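Local atomic coordinates of HIAXHD3 (Humicola insolens, PDB entry 3ZXK), a protein that cleaves arabinofuranose side chains, probably from arabinoxylan, as a family 43 glycoside hydrolase whose active site has been a target for engineering endo-xylanase activity. Residues A[315-318]-A[319-322]; A[489-492]-A[493-497]; A[131-134]-A[135-138]; A[114-117]-A[118-122]. One frame throughout, in Å; residues are numbered along the deposited sequence.

Contact 1 of 4, residues A[315-318]-A[319-322]; sequences GLAS and TDLD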
ATOM      1  N   GLY A 315       2.167   7.082  16.868  1.00 26.38           N
ATOM      2  CA  GLY A 315       0.805   6.605  16.645  1.00 25.22           C
ATOM      3  C   GLY A 315       0.598   5.118  16.860  1.00 19.77           C
ATOM      4  O   GLY A 315       1.452   4.428  17.400  1.00 20.83           O
ATOM      5  N   LEU A 316      -0.542   4.625  16.398  1.00 16.19           N
ATOM      6  CA  LEU A 316      -0.953   3.257  16.659  1.00 14.26           C
ATOM      7  C   LEU A 316      -0.162   2.252  15.814  1.00 13.29           C
ATOM      8  O   LEU A 316       0.026   2.467  14.607  1.00 14.57           O
ATOM      9  CB  LEU A 316      -2.459   3.120  16.367  1.00 13.32           C
ATOM     10  CG  LEU A 316      -3.415   3.867  17.304  1.00 12.88           C
ATOM     11  CD1 LEU A 316      -4.850   3.701  16.808  1.00 12.96           C
ATOM     12  CD2 LEU A 316      -3.263   3.399  18.754  1.00 14.39           C
ATOM     13  N   ALA A 317       0.314   1.172  16.445  1.00 12.80           N
ATOM     14  CA  ALA A 317       0.903   0.052  15.681  1.00 11.96           C
ATOM     15  C   ALA A 317      -0.156  -0.766  14.947  1.00 10.29           C
ATOM     16  O   ALA A 317      -1.330  -0.697  15.288  1.00  9.84           O
ATOM     17  CB  ALA A 317       1.704  -0.846  16.586  1.00 12.83           C
ATOM     18  N   SER A 318       0.269  -1.562  13.964  1.00 10.76           N
ATOM     19  CA  SER A 318      -0.683  -2.356  13.158  1.00 10.29           C
ATOM     20  C   SER A 318      -1.638  -3.216  13.987  1.00 10.13           C
ATOM     21  O   SER A 318      -2.783  -3.400  13.604  1.00  9.56           O
ATOM     22  CB  SER A 318       0.063  -3.284  12.188  1.00 12.29           C
ATOM     23  OG  SER A 318       0.825  -2.541  11.248  1.00 15.83           O
ATOM     24  N   THR A 319      -1.146  -3.750  15.099  1.00  9.85           N
ATOM     25  CA  THR A 319      -1.926  -4.675  15.915  1.00 10.31           C
ATOM     26  C   THR A 319      -2.556  -3.995  17.135  1.00 10.05           C
ATOM     27  O   THR A 319      -3.214  -4.653  17.947  1.00  9.72           O
ATOM     28  CB  THR A 319      -1.080  -5.890  16.376  1.00 10.37           C
ATOM     29  OG1 THR A 319       0.123  -5.420  16.991  1.00 14.04           O
ATOM     30  CG2 THR A 319      -0.715  -6.809  15.188  1.00 10.87           C
ATOM     31  N   ASP A 320      -2.362  -2.684  17.274  1.00  8.82           N
ATOM     32  CA  ASP A 320      -2.969  -1.936  18.386  1.00  9.36           C
ATOM     33  C   ASP A 320      -4.470  -1.775  18.212  1.00  8.52           C
ATOM     34  O   ASP A 320      -4.947  -1.489  17.107  1.00  8.50           O
ATOM     35  CB  ASP A 320      -2.343  -0.536  18.504  1.00 10.87           C
ATOM     36  CG  ASP A 320      -0.935  -0.553  19.115  1.00 13.96           C
ATOM     37  OD1 ASP A 320      -0.508  -1.619  19.609  1.00 18.37           O
ATOM     38  OD2 ASP A 320      -0.261   0.512  19.113  1.00 16.92           O
ATOM     39  N   LEU A 321      -5.211  -1.913  19.308  1.00  8.94           N
ATOM     40  CA  LEU A 321      -6.624  -1.564  19.319  1.00  8.42           C
ATOM     41  C   LEU A 321      -6.821  -0.128  18.855  1.00  8.00           C
ATOM     42  O   LEU A 321      -6.179   0.796  19.353  1.00  8.82           O
ATOM     43  CB  LEU A 321      -7.196  -1.763  20.731  1.00  9.13           C
ATOM     44  CG  LEU A 321      -8.629  -1.300  21.014  1.00  8.68           C
ATOM     45  CD1 LEU A 321      -9.614  -2.159  20.244  1.00  9.01           C
ATOM     46  CD2 LEU A 321      -8.965  -1.334  22.501  1.00 11.15           C
ATOM     47  N   ASP A 322      -7.729   0.050  17.898  1.00  7.35           N
ATOM     48  CA  ASP A 322      -8.078   1.358  17.367  1.00  7.20           C
ATOM     49  C   ASP A 322      -9.538   1.622  17.648  1.00  7.05           C
ATOM     50  O   ASP A 322     -10.424   0.963  17.102  1.00  7.18           O
ATOM     51  CB  ASP A 322      -7.793   1.411  15.853  1.00  8.06           C
ATOM     52  CG  ASP A 322      -7.896   2.829  15.284  1.00  8.30           C
ATOM     53  OD1 ASP A 322      -8.516   3.720  15.938  1.00  9.50           O
ATOM     54  OD2 ASP A 322      -7.361   3.037  14.185  1.00 10.18           O
TER
HETATM   55  O   HOH W   1       2.537   2.212  19.038  1.00 34.59           O
HETATM   56  O   HOH W   2      -3.983  -0.131  14.878  1.00 11.01           O
HETATM   57  O   HOH W   3      -5.186  -3.496  15.201  1.00  8.61           O
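Leu316 lays its CD1 methyl across the carboxylate of Asp322, with CD1 3.5 Å from Asp322 CG. The two side chains run at about a right angle. The other methyl of Leu316, CD2, faces Asp320 CB and the carbonyl oxygen of Leu321. Between these residues the chain makes a type I beta turn from Ala317 to Asp320. The turn is closed by Asp320 N, which donates to Ala317 O at 3.0 Å. A second bond runs the other way: Ala317 N gives its hydrogen to Asp320 OD2 at 2.8 Å and 158°. The donor stands above the carboxylate plane, 59° out of it. Asp320 holds CG anti to its own carbonyl carbon (chi1 -75°), and this turns the carboxylate back over Ala317. An alanine here would keep the backbone bond but is likely to leave Ala317 N without its carboxylate mate and the methyl of Ala317 without part of its cover.

The turn lies at the surface, in the loop from strand 301-303 to strand 334-336. Ser318 OG bonds to Glu15, Thr319 O accepts from Lys530, and Asp322 is held by Phe324 N and Trp333 NE1. Two waters bridge from Asp320 O, one to Ala317 O and one to Ser318 O. A third water donates to Gly315 O at 3.0 Å and to Asp320 OD2 at 3.3 Å.

Contact 2 of 4, residues A[489-492]-A[493-497]; sequences YTRL and GPAFA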
ATOM      1  N   TYR A 489     -17.319 -16.349  20.193  1.00 13.72           N
ATOM      2  CA  TYR A 489     -17.498 -16.192  18.760  1.00 12.32           C
ATOM      3  C   TYR A 489     -18.113 -17.451  18.174  1.00 12.18           C
ATOM      4  O   TYR A 489     -17.768 -18.568  18.562  1.00 12.32           O
ATOM      5  CB  TYR A 489     -16.170 -15.877  18.053  1.00 12.61           C
ATOM      6  CG  TYR A 489     -15.763 -14.446  18.247  1.00 12.85           C
ATOM      7  CD1 TYR A 489     -16.205 -13.446  17.369  1.00 11.45           C
ATOM      8  CD2 TYR A 489     -14.956 -14.086  19.327  1.00 13.48           C
ATOM      9  CE1 TYR A 489     -15.837 -12.118  17.566  1.00 11.00           C
ATOM     10  CE2 TYR A 489     -14.579 -12.771  19.534  1.00 13.04           C
ATOM     11  CZ  TYR A 489     -15.032 -11.794  18.659  1.00 11.71           C
ATOM     12  OH  TYR A 489     -14.678 -10.481  18.864  1.00 14.01           O
ATOM     13  N   THR A 490     -19.019 -17.240  17.228  1.00 10.03           N
ATOM     14  CA  THR A 490     -19.677 -18.305  16.500  1.00  9.72           C
ATOM     15  C   THR A 490     -19.286 -18.209  15.043  1.00  8.07           C
ATOM     16  O   THR A 490     -19.409 -17.156  14.432  1.00  7.20           O
ATOM     17  CB  THR A 490     -21.192 -18.182  16.665  1.00 10.49           C
ATOM     18  OG1 THR A 490     -21.497 -18.244  18.062  1.00 12.84           O
ATOM     19  CG2 THR A 490     -21.926 -19.285  15.920  1.00 11.22           C
ATOM     20  N   ARG A 491     -18.782 -19.319  14.517  1.00  8.35           N
ATOM     21  CA  ARG A 491     -18.463 -19.465  13.099  1.00  8.08           C
ATOM     22  C   ARG A 491     -19.729 -19.392  12.231  1.00  7.94           C
ATOM     23  O   ARG A 491     -20.754 -19.988  12.564  1.00  9.23           O
ATOM     24  CB  ARG A 491     -17.735 -20.801  12.920  1.00  9.42           C
ATOM     25  CG  ARG A 491     -17.546 -21.262  11.497  1.00  9.73           C
ATOM     26  CD  ARG A 491     -16.458 -20.509  10.745  1.00 10.49           C
ATOM     27  NE  ARG A 491     -16.472 -20.990   9.368  1.00 12.50           N
ATOM     28  CZ  ARG A 491     -15.883 -22.111   8.950  1.00 12.64           C
ATOM     29  NH1 ARG A 491     -15.164 -22.859   9.798  1.00 14.71           N
ATOM     30  NH2 ARG A 491     -16.007 -22.475   7.680  1.00 14.07           N
ATOM     31  N   LEU A 492     -19.646 -18.683  11.102  1.00  7.48           N
ATOM     32  CA  LEU A 492     -20.780 -18.593  10.181  1.00  7.86           C
ATOM     33  C   LEU A 492     -20.321 -18.724   8.737  1.00  8.12           C
ATOM     34  O   LEU A 492     -19.460 -17.988   8.280  1.00  8.33           O
ATOM     35  CB  LEU A 492     -21.554 -17.284  10.360  1.00  7.85           C
ATOM     36  CG  LEU A 492     -22.855 -17.109   9.552  1.00  7.57           C
ATOM     37  CD1 LEU A 492     -23.913 -18.137   9.990  1.00  8.11           C
ATOM     38  CD2 LEU A 492     -23.378 -15.689   9.744  1.00  8.23           C
ATOM     39  N   GLY A 493     -20.924 -19.662   8.022  1.00  8.92           N
ATOM     40  CA  GLY A 493     -20.670 -19.790   6.606  1.00  9.22           C
ATOM     41  C   GLY A 493     -19.541 -20.752   6.330  1.00  9.48           C
ATOM     42  O   GLY A 493     -18.866 -21.217   7.253  1.00  9.90           O
ATOM     43  N   PRO A 494     -19.329 -21.065   5.038  1.00 10.77           N
ATOM     44  CA  PRO A 494     -18.214 -21.901   4.567  1.00 11.00           C
ATOM     45  C   PRO A 494     -16.863 -21.199   4.727  1.00 10.93           C
ATOM     46  O   PRO A 494     -16.822 -19.989   4.995  1.00 11.37           O
ATOM     47  CB  PRO A 494     -18.558 -22.123   3.090  1.00 11.91           C
ATOM     48  CG  PRO A 494     -19.356 -20.928   2.701  1.00 12.74           C
ATOM     49  CD  PRO A 494     -20.123 -20.514   3.915  1.00 11.46           C
ATOM     50  N   ALA A 495     -15.763 -21.947   4.575  1.00 10.70           N
ATOM     51  CA  ALA A 495     -14.441 -21.321   4.480  1.00 10.62           C
ATOM     52  C   ALA A 495     -14.328 -20.742   3.081  1.00 11.03           C
ATOM     53  O   ALA A 495     -14.670 -21.406   2.091  1.00 15.62           O
ATOM     54  CB  ALA A 495     -13.335 -22.338   4.721  1.00 11.87           C
ATOM     55  N   PHE A 496     -13.862 -19.511   2.982  1.00  9.16           N
ATOM     56  CA  PHE A 496     -13.853 -18.819   1.700  1.00  8.52           C
ATOM     57  C   PHE A 496     -12.480 -18.932   1.054  1.00  8.54           C
ATOM     58  O   PHE A 496     -11.480 -18.539   1.659  1.00  9.18           O
ATOM     59  CB  PHE A 496     -14.254 -17.355   1.905  1.00  9.01           C
ATOM     60  CG  PHE A 496     -13.999 -16.471   0.712  1.00  8.45           C
ATOM     61  CD1 PHE A 496     -14.858 -16.486  -0.393  1.00  9.26           C
ATOM     62  CD2 PHE A 496     -12.903 -15.615   0.695  1.00  8.76           C
ATOM     63  CE1 PHE A 496     -14.624 -15.647  -1.478  1.00  8.34           C
ATOM     64  CE2 PHE A 496     -12.655 -14.801  -0.399  1.00  9.32           C
ATOM     65  CZ  PHE A 496     -13.514 -14.815  -1.478  1.00  9.34           C
ATOM     66  N   ALA A 497     -12.452 -19.470  -0.169  1.00  7.84           N
ATOM     67  CA  ALA A 497     -11.225 -19.651  -0.920  1.00  7.87           C
ATOM     68  C   ALA A 497     -10.811 -18.329  -1.586  1.00  7.92           C
ATOM     69  O   ALA A 497     -11.601 -17.682  -2.293  1.00  9.07           O
ATOM     70  CB  ALA A 497     -11.399 -20.733  -1.973  1.00  8.20           C
TER
HETATM   71  O   HOH W   4     -16.870 -18.692   7.548  1.00  6.90           O
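Arg491 reaches forward alongside the residues that follow it, Gly493, Pro494 and Ala495. From CB the chain first extends, with CG anti to the backbone N (chi1 169°), and then bends at chi2 (75°). This brings Arg491 NE to 3.2 Å from Gly493 O, a weak hydrogen bond. Arg491 CZ sits 3.5 Å from the same Gly493 O. At the tip, Arg491 NH2 also makes a weak bond to Gly493 O, at 3.2 Å and 128°. The oxygen lies oblique to the guanidinium. The edge of the group, near its plane, meets Pro494 C and Ala495 N, and Ala495 CB is 4.0 Å from Arg491 NH2. One water accepts from Arg491 NE at 3.0 Å and lies within hydrogen-bonding distance of Leu492 O and Pro494 O.

The site is an interruption in strand 490-497, the outermost strand of its sheet in the C-terminal concanavalin A-like domain. Leu492 turns the other way, onto Ile410, Ile421 and Met423. Gly493 has a positive phi, and a CB there would clash with Leu492 O. The bonds to Gly493 O are both bent and weak, so the cation probably holds the break loosely, and part of its polar demand, at NE, is met by water.

Contact 3 of 4, residues A[131-134]-A[135-138]; sequences WQHT and ATID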
ATOM      1  N   TRP A 131       0.394  17.858   2.982  1.00  4.65           N
ATOM      2  CA  TRP A 131       0.626  17.626   1.558  1.00  4.64           C
ATOM      3  C   TRP A 131      -0.328  18.401   0.696  1.00  5.70           C
ATOM      4  O   TRP A 131      -1.528  18.407   0.953  1.00  6.86           O
ATOM      5  CB  TRP A 131       0.436  16.136   1.300  1.00  5.11           C
ATOM      6  CG  TRP A 131       1.475  15.298   1.982  1.00  4.99           C
ATOM      7  CD1 TRP A 131       1.441  14.740   3.271  1.00  5.11           C
ATOM      8  CD2 TRP A 131       2.756  14.902   1.419  1.00  5.05           C
ATOM      9  NE1 TRP A 131       2.582  14.034   3.509  1.00  5.80           N
ATOM     10  CE2 TRP A 131       3.418  14.090   2.440  1.00  5.58           C
ATOM     11  CE3 TRP A 131       3.390  15.113   0.191  1.00  5.11           C
ATOM     12  CZ2 TRP A 131       4.695  13.542   2.233  1.00  5.66           C
ATOM     13  CZ3 TRP A 131       4.662  14.543  -0.027  1.00  5.64           C
ATOM     14  CH2 TRP A 131       5.300  13.782   0.979  1.00  5.85           C
ATOM     15  N   GLN A 132       0.204  19.065  -0.337  1.00  5.81           N
ATOM     16  CA  GLN A 132      -0.643  19.833  -1.256  1.00  6.73           C
ATOM     17  C   GLN A 132      -0.250  19.507  -2.675  1.00  5.62           C
ATOM     18  O   GLN A 132       0.931  19.251  -2.952  1.00  5.55           O
ATOM     19  CB  GLN A 132      -0.441  21.343  -1.054  1.00  9.47           C
ATOM     20  CG  GLN A 132      -0.673  21.867   0.361  1.00 12.81           C
ATOM     21  CD  GLN A 132      -2.127  21.910   0.754  1.00 18.10           C
ATOM     22  OE1 GLN A 132      -3.025  22.019  -0.099  1.00 20.27           O
ATOM     23  NE2 GLN A 132      -2.381  21.843   2.064  1.00 21.38           N
ATOM     24  N   HIS A 133      -1.220  19.572  -3.584  1.00  5.50           N
ATOM     25  CA  HIS A 133      -0.960  19.413  -5.009  1.00  5.90           C
ATOM     26  C   HIS A 133      -0.225  20.641  -5.532  1.00  6.22           C
ATOM     27  O   HIS A 133      -0.718  21.765  -5.415  1.00  8.37           O
ATOM     28  CB  HIS A 133      -2.282  19.221  -5.714  1.00  6.16           C
ATOM     29  CG  HIS A 133      -2.159  19.078  -7.195  1.00  6.49           C
ATOM     30  ND1 HIS A 133      -3.020  19.661  -8.051  1.00  9.41           N
ATOM     31  CD2 HIS A 133      -1.211  18.430  -7.963  1.00  7.32           C
ATOM     32  CE1 HIS A 133      -2.658  19.375  -9.312  1.00 10.72           C
ATOM     33  NE2 HIS A 133      -1.545  18.626  -9.262  1.00  8.09           N
ATOM     34  N   THR A 134       0.949  20.425  -6.103  1.00  6.53           N
ATOM     35  CA  THR A 134       1.870  21.511  -6.404  1.00  7.00           C
ATOM     36  C   THR A 134       2.012  21.728  -7.922  1.00  7.63           C
ATOM     37  O   THR A 134       2.191  22.859  -8.391  1.00  9.67           O
ATOM     38  CB  THR A 134       3.237  21.244  -5.700  1.00  7.70           C
ATOM     39  OG1 THR A 134       3.045  21.185  -4.275  1.00  8.23           O
ATOM     40  CG2 THR A 134       4.293  22.293  -6.052  1.00  8.58           C
ATOM     41  N   ALA A 135       1.931  20.658  -8.695  1.00  6.50           N
ATOM     42  CA  ALA A 135       2.013  20.807 -10.151  1.00  6.94           C
ATOM     43  C   ALA A 135       1.451  19.598 -10.854  1.00  6.97           C
ATOM     44  O   ALA A 135       1.242  18.536 -10.231  1.00  7.51           O
ATOM     45  CB  ALA A 135       3.457  21.082 -10.596  1.00  7.91           C
ATOM     46  N   THR A 136       1.165  19.778 -12.143  1.00  7.84           N
ATOM     47  CA  THR A 136       0.818  18.675 -13.010  1.00  8.79           C
ATOM     48  C   THR A 136       1.707  18.881 -14.246  1.00  8.81           C
ATOM     49  O   THR A 136       1.813  19.997 -14.769  1.00  9.77           O
ATOM     50  CB  THR A 136      -0.692  18.674 -13.401  1.00 10.74           C
ATOM     51  OG1 THR A 136      -1.508  18.616 -12.223  1.00 12.03           O
ATOM     52  CG2 THR A 136      -1.032  17.485 -14.313  1.00 11.93           C
ATOM     53  N   ILE A 137       2.365  17.813 -14.680  1.00  9.08           N
ATOM     54  CA  ILE A 137       3.205  17.813 -15.872  1.00  9.29           C
ATOM     55  C   ILE A 137       2.489  16.981 -16.953  1.00 10.09           C
ATOM     56  O   ILE A 137       2.047  15.868 -16.680  1.00 10.34           O
ATOM     57  CB  ILE A 137       4.599  17.229 -15.524  1.00  9.59           C
ATOM     58  CG1 ILE A 137       5.417  18.234 -14.686  1.00  9.96           C
ATOM     59  CG2 ILE A 137       5.366  16.859 -16.782  1.00 10.60           C
ATOM     60  CD1 ILE A 137       6.644  17.639 -14.006  1.00 11.20           C
ATOM     61  N   ASP A 138       2.400  17.505 -18.181  1.00 12.20           N
ATOM     62  CA  ASP A 138       1.659  16.858 -19.278  1.00 14.58           C
ATOM     63  C   ASP A 138       2.555  15.893 -20.070  1.00 16.07           C
ATOM     64  O   ASP A 138       2.634  15.946 -21.312  1.00 19.06           O
ATOM     65  CB  ASP A 138       1.073  17.914 -20.244  1.00 17.36           C
ATOM     66  CG  ASP A 138      -0.125  18.677 -19.662  1.00 21.82           C
ATOM     67  OD1 ASP A 138      -0.803  18.161 -18.743  1.00 26.21           O
ATOM     68  OD2 ASP A 138      -0.405  19.805 -20.159  1.00 28.17           O
TER
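Thr134 and Ala135, neighbours in the chain, both face Leu109 of the adjoining strand, which makes a classic beta bulge in strand 132-137. Both join Leu109 through backbone hydrogen bonds. At the bulge the strand bends: the directions of 132-134 and 135-137 differ by 46°. The strand is the outermost of a four-stranded antiparallel sheet, one blade of the family 43 five-bladed beta-propeller.

His133 spans the bend. Its CG is anti to the backbone N (chi1 179°), which sends the ring forward along the strand, past the bulge to Thr136. There NE2 meets two oxygens. One is Thr136 OG1, at 3.0 Å from His133 NE2 and in the plane of the ring at its edge; either atom could be the donor. The other is Ala135 O, also 3.0 Å from His133 NE2 but oblique to the ring, and this bond is weak, with an angle of only 121°.

The ring also meets that of Trp110. Thr134 OG1 has its partner in Thr111 OG1. Thr136 touches Arg106 and Tyr108 of strand 106-113. The in-plane contact with Thr136 OG1 suits a ring nitrogen well, while the bent approach to Ala135 O does not. The hydroxyl is therefore probably the stronger of the two anchors that tie the imidazole across the bulge.

Contact 4 of 4, residues A[114-117]-A[118-122]; sequences GGNA and LANNG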
ATOM      1  N   GLY A 114       9.047  19.601   5.532  1.00  6.89           N
ATOM      2  CA  GLY A 114       9.658  18.564   6.364  1.00  8.06           C
ATOM      3  C   GLY A 114       9.897  18.902   7.813  1.00  9.84           C
ATOM      4  O   GLY A 114      10.563  18.141   8.520  1.00 10.63           O
ATOM      5  N   GLY A 115       9.345  20.022   8.287  1.00 10.15           N
ATOM      6  CA  GLY A 115       9.492  20.393   9.695  1.00 11.21           C
ATOM      7  C   GLY A 115      10.947  20.565  10.103  1.00 11.13           C
ATOM      8  O   GLY A 115      11.303  20.351  11.276  1.00 11.97           O
ATOM      9  N   ASN A 116      11.794  20.971   9.150  1.00 10.17           N
ATOM     10  CA  ASN A 116      13.242  21.155   9.406  1.00 10.53           C
ATOM     11  C   ASN A 116      13.947  19.816   9.661  1.00 10.55           C
ATOM     12  O   ASN A 116      14.858  19.713  10.490  1.00 11.26           O
ATOM     13  CB  ASN A 116      13.487  22.171  10.557  1.00 11.64           C
ATOM     14  CG  ASN A 116      14.874  22.801  10.523  1.00 13.58           C
ATOM     15  OD1 ASN A 116      15.492  22.906   9.478  1.00 16.25           O
ATOM     16  ND2 ASN A 116      15.358  23.232  11.685  1.00 14.88           N
ATOM     17  N   ALA A 117      13.530  18.794   8.920  1.00  9.61           N
ATOM     18  CA  ALA A 117      14.098  17.458   9.085  1.00  9.50           C
ATOM     19  C   ALA A 117      15.625  17.406   8.918  1.00 11.51           C
ATOM     20  O   ALA A 117      16.286  16.716   9.676  1.00 14.41           O
ATOM     21  CB  ALA A 117      13.432  16.494   8.127  1.00  7.66           C
ATOM     22  N   LEU A 118      16.172  18.142   7.941  1.00 11.80           N
ATOM     23  CA  LEU A 118      17.618  18.089   7.634  1.00 13.33           C
ATOM     24  C   LEU A 118      18.452  18.474   8.834  1.00 14.69           C
ATOM     25  O   LEU A 118      19.629  18.095   8.917  1.00 15.00           O
ATOM     26  CB  LEU A 118      17.999  18.996   6.452  1.00 14.39           C
ATOM     27  CG  LEU A 118      18.112  20.517   6.654  1.00 14.11           C
ATOM     28  CD1 LEU A 118      18.801  21.162   5.449  1.00 16.94           C
ATOM     29  CD2 LEU A 118      16.741  21.152   6.947  1.00 14.37           C
ATOM     30  N   ALA A 119      17.833  19.211   9.755  1.00 14.48           N
ATOM     31  CA  ALA A 119      18.504  19.745  10.947  1.00 15.21           C
ATOM     32  C   ALA A 119      18.218  18.950  12.222  1.00 16.30           C
ATOM     33  O   ALA A 119      18.789  19.231  13.276  1.00 17.35           O
ATOM     34  CB  ALA A 119      18.118  21.210  11.154  1.00 17.25           C
ATOM     35  N   ASN A 120      17.319  17.976  12.129  1.00 16.34           N
ATOM     36  CA  ASN A 120      16.885  17.198  13.294  1.00 16.10           C
ATOM     37  C   ASN A 120      17.060  15.712  13.012  1.00 14.74           C
ATOM     38  O   ASN A 120      16.183  14.904  13.334  1.00 14.60           O
ATOM     39  CB  ASN A 120      15.424  17.488  13.634  1.00 16.64           C
ATOM     40  CG  ASN A 120      15.213  18.891  14.161  1.00 19.91           C
ATOM     41  OD1 ASN A 120      15.486  19.160  15.323  1.00 22.63           O
ATOM     42  ND2 ASN A 120      14.726  19.790  13.312  1.00 21.22           N
ATOM     43  N   ASN A 121      18.190  15.375  12.380  1.00 15.31           N
ATOM     44  CA  ASN A 121      18.568  13.986  12.048  1.00 13.92           C
ATOM     45  C   ASN A 121      17.481  13.219  11.321  1.00 11.60           C
ATOM     46  O   ASN A 121      17.354  11.995  11.455  1.00 11.81           O
ATOM     47  CB  ASN A 121      18.997  13.232  13.300  1.00 15.30           C
ATOM     48  CG  ASN A 121      20.064  13.966  14.073  1.00 19.09           C
ATOM     49  OD1 ASN A 121      19.865  14.305  15.227  1.00 24.06           O
ATOM     50  ND2 ASN A 121      21.184  14.245  13.425  1.00 20.90           N
ATOM     51  N   GLY A 122      16.687  13.961  10.556  1.00 10.00           N
ATOM     52  CA  GLY A 122      15.716  13.376   9.628  1.00  8.41           C
ATOM     53  C   GLY A 122      14.312  13.187  10.169  1.00  8.46           C
ATOM     54  O   GLY A 122      13.453  12.735   9.447  1.00  9.14           O
TER
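Asn116 and Asn120 meet through different torsions. Asn116 has CG anti to its backbone N (chi1 -158°), and its amide stands beside Ala119. Asn120 has CG anti to its carbonyl carbon (chi1 -69°), which swings ND2 back to the main chain of Asn116. Asn120 ND2 donates to Asn116 O at 2.8 Å. The two amides do not pair with each other; their planes are 83° apart. Asn116 O takes a second bond from Ala119 N, at 3.1 Å, and the two donors come from opposite faces of the carbonyl plane.

The Asn116 amide packs by contact. Its OD1 lies 3.3 Å from Leu118 CD2, and Ala119 CB is 3.5 Å from Asn116 ND2. Leu118 carries CG between its backbone N and carbonyl carbon, and its CD2 folds back over Asn116.

A short 3-10 turn begins at Ala117, in the loop that joins strands 106-113 and 132-137 of one propeller blade. Ala117 O is held twice. Asn120 N reaches Ala117 O at 2.9 Å, as a 3-10 bond does. Gly122 N reaches Ala117 O from the opposite face, also at 2.9 Å. Gly122 has a positive phi, and a side chain there would jam against the carbonyl oxygen of Asn121.

Neighbours hold the backbone of the loop. Asp95 accepts from Asn116 N through OD2 and more weakly from Ala117 N through OD1. Leu118 N bonds to the hydroxyl of Tyr90, and Gly122 O to that of Tyr30.

How the contacts relate
Contacts 3 and 4 belong to the same blade of the catalytic propeller. Contact 4 lies in the loop that leads into the strand of contact 3; their centres are 23 Å apart and their nearest atoms about 8 Å. Contact 2 is in the C-terminal domain, with its centre 46 Å from that of contact 3 and 49 Å from that of contact 4. Contact 1 comes between contacts 2 and 4 in space, 26 Å centre to centre from each, and its turn reaches Glu15 and Lys530. The glycan pocket draws on Trp84, Tyr142 and Glu192 as well as Phe469 and Trp502, and so on both family regions. The four contacts contribute no residue to it.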